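Local coordinates for uncharacterized protein (Staphylococcus saprophyticus subsp. saprophyticus ATCC 15305, PDB 3FOJ) that is of unknown function but has a rhodanese-like domain, the fold found in sulfurtransferases, where an active-site cysteine typically carries sulfur, at residues 21-26 with 60-65; 56-61 with 80-85. All blocks are in the same frame, centred on the assembly; numbering follows the deposited sequence.

Interaction 1: 21-26 with 60-65; sequences IVDVRT and YIICKA
I62 O takes the backbone N-H of V24 at 3.0 Å (V24 N), almost straight along its C=O, while the CA-H of D23 makes a second, softer contact with it. This carbonyl joins the end of strand 58-62 to the chain leaving strand 20-23. Earlier in the ladder V22 N donates to Y60 O at 2.9 Å and I62 N returns a bond to V22 O at 3.0 Å, the alternating pattern of parallel strands; I21, V22 and D23 thus pair with Y60, I61 and I62. On one face of the sheet I61 turns its tip back over the partner strand: CD1 lies 3.7 Å from V22 CB, because chi2 of -57° folds the end of the chain, and CG2 meets V24 CG1 at 3.9 Å from a roughly perpendicular side chain. On the other face, I21 and I62 lie side by side with their CG2 methyls in contact. Past the ladder, the arginine stem crosses the turn after I62, with R25 CG 3.5 Å from K64 N. A bend at chi3 brings the guanidinium back to D23 in a side-on salt bridge: R25 NE donates to D23 OD1 and R25 NH2 to D23 OD2 at 2.8 Å, each through a syn lone pair. R25 NH2 also bonds the G33 carbonyl. OD1 also takes R25 N, closing an Asx turn, so carboxylate and guanidinium fix each other's rotation where strand becomes loop. C63 begins the strand-to-helix loop, where rhodanese-like domains usually carry the active-site cysteine; its CB rests against V24 CG2. Helix 67-77 packs on I61 and C63, helix 89-93 brings M90 onto I62 and R25, and on the far edge of strand 20-23 backbone bonds lead to E39 in strand 39-40.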
loop_
_atom_site.group_PDB
_atom_site.type_symbol
_atom_site.label_atom_id
_atom_site.label_comp_id
_atom_site.label_asym_id
_atom_site.label_seq_id
_atom_site.Cartn_x
_atom_site.Cartn_y
_atom_site.Cartn_z
ATOM N N ILE A 21 -3.056 -3.118 3.775
ATOM C CA ILE A 21 -1.966 -2.622 2.945
ATOM C C ILE A 21 -2.096 -3.203 1.541
ATOM O O ILE A 21 -2.366 -4.392 1.386
ATOM C CB ILE A 21 -0.588 -3.045 3.501
ATOM C CG1 ILE A 21 -0.374 -2.433 4.885
ATOM C CG2 ILE A 21 0.518 -2.619 2.539
ATOM C CD1 ILE A 21 0.878 -2.931 5.579
ATOM N N VAL A 22 -1.918 -2.354 0.531
ATOM C CA VAL A 22 -1.972 -2.776 -0.864
ATOM C C VAL A 22 -0.650 -2.383 -1.528
ATOM O O VAL A 22 -0.304 -1.198 -1.607
ATOM C CB VAL A 22 -3.146 -2.114 -1.635
ATOM C CG1 VAL A 22 -3.125 -2.554 -3.093
ATOM C CG2 VAL A 22 -4.475 -2.490 -0.989
ATOM N N ASP A 23 0.081 -3.402 -1.972
ATOM C CA ASP A 23 1.380 -3.274 -2.635
ATOM C C ASP A 23 1.091 -3.218 -4.137
ATOM O O ASP A 23 0.636 -4.203 -4.712
ATOM C CB ASP A 23 2.214 -4.519 -2.304
ATOM C CG ASP A 23 3.641 -4.440 -2.811
ATOM O OD1 ASP A 23 3.897 -3.794 -3.849
ATOM O OD2 ASP A 23 4.518 -5.060 -2.170
ATOM N N VAL A 24 1.366 -2.079 -4.772
ATOM C CA VAL A 24 1.076 -1.925 -6.195
ATOM C C VAL A 24 2.260 -2.077 -7.157
ATOM O O VAL A 24 2.186 -1.669 -8.320
ATOM C CB VAL A 24 0.357 -0.569 -6.447
ATOM C CG1 VAL A 24 -0.937 -0.520 -5.633
ATOM C CG2 VAL A 24 1.259 0.598 -6.049
ATOM N N ARG A 25 3.347 -2.670 -6.676
ATOM C CA ARG A 25 4.522 -2.888 -7.517
ATOM C C ARG A 25 4.232 -4.037 -8.482
ATOM O O ARG A 25 3.174 -4.660 -8.409
ATOM C CB ARG A 25 5.734 -3.243 -6.655
ATOM C CG ARG A 25 6.192 -2.135 -5.707
ATOM C CD ARG A 25 7.335 -2.623 -4.826
ATOM N NE ARG A 25 6.900 -3.724 -3.973
ATOM C CZ ARG A 25 7.713 -4.559 -3.336
ATOM N NH1 ARG A 25 9.030 -4.432 -3.447
ATOM N NH2 ARG A 25 7.201 -5.531 -2.590
ATOM N N THR A 26 5.168 -4.320 -9.383
ATOM C CA THR A 26 4.967 -5.413 -10.330
ATOM C C THR A 26 5.397 -6.745 -9.717
ATOM O O THR A 26 6.097 -6.777 -8.705
ATOM C CB THR A 26 5.739 -5.177 -11.652
ATOM O OG1 THR A 26 7.138 -5.035 -11.382
ATOM C CG2 THR A 26 5.226 -3.924 -12.347
ATOM N N TYR A 60 -3.838 1.449 2.944
ATOM C CA TYR A 60 -2.535 2.092 2.870
ATOM C C TYR A 60 -1.858 1.550 1.620
ATOM O O TYR A 60 -1.686 0.345 1.472
ATOM C CB TYR A 60 -1.726 1.785 4.134
ATOM C CG TYR A 60 -2.330 2.415 5.374
ATOM C CD1 TYR A 60 -3.391 1.809 6.049
ATOM C CD2 TYR A 60 -1.872 3.645 5.842
ATOM C CE1 TYR A 60 -3.985 2.424 7.165
ATOM C CE2 TYR A 60 -2.457 4.263 6.947
ATOM C CZ TYR A 60 -3.506 3.651 7.601
ATOM O OH TYR A 60 -4.074 4.272 8.692
ATOM N N ILE A 61 -1.479 2.453 0.723
ATOM C CA ILE A 61 -0.890 2.075 -0.557
ATOM C C ILE A 61 0.616 2.268 -0.601
ATOM O O ILE A 61 1.119 3.335 -0.261
ATOM C CB ILE A 61 -1.531 2.905 -1.686
ATOM C CG1 ILE A 61 -3.062 2.929 -1.513
ATOM C CG2 ILE A 61 -1.111 2.366 -3.041
ATOM C CD1 ILE A 61 -3.740 1.559 -1.481
ATOM N N ILE A 62 1.335 1.239 -1.043
ATOM C CA ILE A 62 2.791 1.322 -1.116
ATOM C C ILE A 62 3.335 0.807 -2.452
ATOM O O ILE A 62 2.799 -0.133 -3.034
ATOM C CB ILE A 62 3.439 0.542 0.067
ATOM C CG1 ILE A 62 4.920 0.888 0.170
ATOM C CG2 ILE A 62 3.239 -0.961 -0.110
ATOM C CD1 ILE A 62 5.574 0.329 1.421
ATOM N N CYS A 63 4.391 1.454 -2.939
ATOM C CA CYS A 63 5.028 1.071 -4.190
ATOM C C CYS A 63 6.531 1.087 -3.945
ATOM O O CYS A 63 6.971 1.072 -2.801
ATOM C CB CYS A 63 4.658 2.050 -5.308
ATOM S SG CYS A 63 5.232 3.742 -5.063
ATOM N N LYS A 64 7.323 1.109 -5.010
ATOM C CA LYS A 64 8.772 1.128 -4.852
ATOM C C LYS A 64 9.307 2.430 -4.251
ATOM O O LYS A 64 10.059 2.399 -3.274
ATOM C CB LYS A 64 9.459 0.886 -6.203
ATOM C CG LYS A 64 10.972 1.103 -6.177
ATOM C CD LYS A 64 11.537 1.172 -7.590
ATOM C CE LYS A 64 12.982 1.657 -7.593
ATOM N NZ LYS A 64 13.464 1.936 -8.976
ATOM N N ALA A 65 8.903 3.568 -4.815
ATOM C CA ALA A 65 9.414 4.862 -4.361
ATOM C C ALA A 65 8.472 5.882 -3.719
ATOM O O ALA A 65 8.940 6.906 -3.219
ATOM C CB ALA A 65 10.163 5.531 -5.515
#

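Interaction 2: 56-61 with 80-85; sequences NETYYI and GVNAVN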
loop_
_atom_site.group_PDB
_atom_site.type_symbol
_atom_site.label_atom_id
_atom_site.label_comp_id
_atom_site.label_asym_id
_atom_site.label_seq_id
_atom_site.Cartn_x
_atom_site.Cartn_y
_atom_site.Cartn_z
ATOM N N ASN A 56 -16.123 0.907 3.507
ATOM C CA ASN A 56 -16.181 1.221 4.930
ATOM C C ASN A 56 -14.805 1.153 5.590
ATOM O O ASN A 56 -14.660 1.451 6.775
ATOM C CB ASN A 56 -17.143 0.250 5.622
ATOM C CG ASN A 56 -17.804 0.850 6.849
ATOM O OD1 ASN A 56 -18.378 1.941 6.791
ATOM N ND2 ASN A 56 -17.744 0.134 7.964
ATOM N N GLU A 57 -13.794 0.777 4.813
ATOM C CA GLU A 57 -12.440 0.644 5.337
ATOM C C GLU A 57 -11.438 1.590 4.685
ATOM O O GLU A 57 -11.756 2.286 3.723
ATOM C CB GLU A 57 -11.968 -0.799 5.161
ATOM C CG GLU A 57 -12.879 -1.818 5.832
ATOM C CD GLU A 57 -12.537 -3.246 5.460
ATOM O OE1 GLU A 57 -11.380 -3.658 5.673
ATOM O OE2 GLU A 57 -13.430 -3.959 4.955
ATOM N N THR A 58 -10.223 1.599 5.226
ATOM C CA THR A 58 -9.151 2.447 4.712
ATOM C C THR A 58 -7.986 1.577 4.262
ATOM O O THR A 58 -7.678 0.564 4.885
ATOM C CB THR A 58 -8.667 3.434 5.785
ATOM O OG1 THR A 58 -9.774 4.234 6.216
ATOM C CG2 THR A 58 -7.578 4.347 5.226
ATOM N N TYR A 59 -7.338 1.981 3.174
ATOM C CA TYR A 59 -6.223 1.220 2.628
ATOM C C TYR A 59 -4.945 2.037 2.495
ATOM O O TYR A 59 -4.964 3.165 1.998
ATOM C CB TYR A 59 -6.614 0.651 1.262
ATOM C CG TYR A 59 -7.796 -0.284 1.325
ATOM C CD1 TYR A 59 -9.104 0.206 1.414
ATOM C CD2 TYR A 59 -7.606 -1.663 1.357
ATOM C CE1 TYR A 59 -10.189 -0.666 1.536
ATOM C CE2 TYR A 59 -8.671 -2.534 1.481
ATOM C CZ TYR A 59 -9.959 -2.035 1.571
ATOM O OH TYR A 59 -11.004 -2.918 1.711
ATOM N N TYR A 60 -3.838 1.449 2.944
ATOM C CA TYR A 60 -2.535 2.092 2.870
ATOM C C TYR A 60 -1.858 1.550 1.620
ATOM O O TYR A 60 -1.686 0.345 1.472
ATOM C CB TYR A 60 -1.726 1.785 4.134
ATOM C CG TYR A 60 -2.330 2.415 5.374
ATOM C CD1 TYR A 60 -3.391 1.809 6.049
ATOM C CD2 TYR A 60 -1.872 3.645 5.842
ATOM C CE1 TYR A 60 -3.985 2.424 7.165
ATOM C CE2 TYR A 60 -2.457 4.263 6.947
ATOM C CZ TYR A 60 -3.506 3.651 7.601
ATOM O OH TYR A 60 -4.074 4.272 8.692
ATOM N N ILE A 61 -1.479 2.453 0.723
ATOM C CA ILE A 61 -0.890 2.075 -0.557
ATOM C C ILE A 61 0.616 2.268 -0.601
ATOM O O ILE A 61 1.119 3.335 -0.261
ATOM C CB ILE A 61 -1.531 2.905 -1.686
ATOM C CG1 ILE A 61 -3.062 2.929 -1.513
ATOM C CG2 ILE A 61 -1.111 2.366 -3.041
ATOM C CD1 ILE A 61 -3.740 1.559 -1.481
ATOM N N GLY A 80 -14.252 7.004 -4.642
ATOM C CA GLY A 80 -14.939 6.713 -3.391
ATOM C C GLY A 80 -14.266 5.810 -2.375
ATOM O O GLY A 80 -14.908 5.356 -1.430
ATOM N N VAL A 81 -12.977 5.554 -2.557
ATOM C CA VAL A 81 -12.234 4.692 -1.648
ATOM C C VAL A 81 -11.372 5.511 -0.690
ATOM O O VAL A 81 -10.841 6.556 -1.064
ATOM C CB VAL A 81 -11.322 3.729 -2.446
ATOM C CG1 VAL A 81 -10.497 2.870 -1.495
ATOM C CG2 VAL A 81 -12.170 2.853 -3.361
ATOM N N ASN A 82 -11.242 5.037 0.545
ATOM C CA ASN A 82 -10.419 5.721 1.537
ATOM C C ASN A 82 -9.009 5.161 1.439
ATOM O O ASN A 82 -8.776 3.997 1.756
ATOM C CB ASN A 82 -10.966 5.493 2.946
ATOM C CG ASN A 82 -12.425 5.860 3.063
ATOM O OD1 ASN A 82 -13.306 5.003 2.961
ATOM N ND2 ASN A 82 -12.695 7.145 3.259
ATOM N N ALA A 83 -8.066 5.992 1.006
ATOM C CA ALA A 83 -6.686 5.547 0.847
ATOM C C ALA A 83 -5.669 6.531 1.412
ATOM O O ALA A 83 -5.894 7.739 1.427
ATOM C CB ALA A 83 -6.397 5.293 -0.624
ATOM N N VAL A 84 -4.546 5.986 1.864
ATOM C CA VAL A 84 -3.462 6.765 2.447
ATOM C C VAL A 84 -2.149 6.333 1.806
ATOM O O VAL A 84 -1.879 5.141 1.677
ATOM C CB VAL A 84 -3.380 6.535 3.969
ATOM C CG1 VAL A 84 -2.276 7.396 4.568
ATOM C CG2 VAL A 84 -4.726 6.850 4.614
ATOM N N ASN A 85 -1.335 7.303 1.404
ATOM C CA ASN A 85 -0.060 6.992 0.773
ATOM C C ASN A 85 1.036 6.722 1.800
ATOM O O ASN A 85 1.088 7.364 2.846
ATOM C CB ASN A 85 0.370 8.153 -0.129
ATOM C CG ASN A 85 1.585 7.814 -0.967
ATOM O OD1 ASN A 85 1.621 6.775 -1.616
ATOM N ND2 ASN A 85 2.581 8.691 -0.961
HETATM O O HOH W 1 -12.531 2.601 1.184
#
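V84, the residue most covered here, lies alongside Y60, both pointing the same way from the sheet: V84 CB is 3.8 Å from Y60 CD2, and CG1 reaches the same ring flank at CE2. A chi1 of -178° sends the CG2 branch back toward the start of the strand, to T58 CG2, 3.8 Å away; one valine touches both a tyrosine ring and a threonine methyl. Its backbone is tied as well, V84 N to Y59 O at 2.9 Å and I61 N to V84 O at 2.9 Å, the latter nearly straight. Strands 58-62 and 82-86 run the same way, segments 58-61 and 82-85 twisted by 27°, joined through helix 67-77 in a beta-alpha-beta crossover of the rhodanese-like domain; the helix ends in a Schellman motif with G80 as its C-prime residue, and V81 leads the chain into the second strand. N82 meets T58 at about a right angle, its CB 3.7 Å from T58 OG1, while N82 O accepts Y59 N and lies at the edge of the Y59 ring, close to its plane. A water accepts from N82 N at 2.8 Å and also bonds E57 O, bridging the two segments. On the opposite face from Y60 and V84, I61 CG1 comes 4.2 Å from the A83 methyl; V73 and L76 of helix 67-77 cover I61, while A83 N is bonded by E77 OE2. Further along the same face the Y59 hydroxyl bonds N54 N, and N85 binds S69 and the G66 carbonyl, pinning the start of the helix to the sheet.

In the fold
Strand 58-62 is common to both contacts: interaction 1 joins one of its edges to strand 20-23, interaction 2 the other to strand 82-86, and Y60 and I61 take part in both. Their centres lie 12 Å apart in the same parallel sheet, and they touch where V22 CG2 packs on Y59 CD2. Along the chain the order is 20-23, 58-62, 82-86, and of these three strands 58-62 also lies in the middle of the sheet. Interaction 1 reaches the C-terminal ends of its strands, where the cysteine loop begins, whereas interaction 2 lies nearer the N-terminal end of strand 58-62. Helix 67-77 covers one face of both, consistent with a rhodanese-like alpha/beta core.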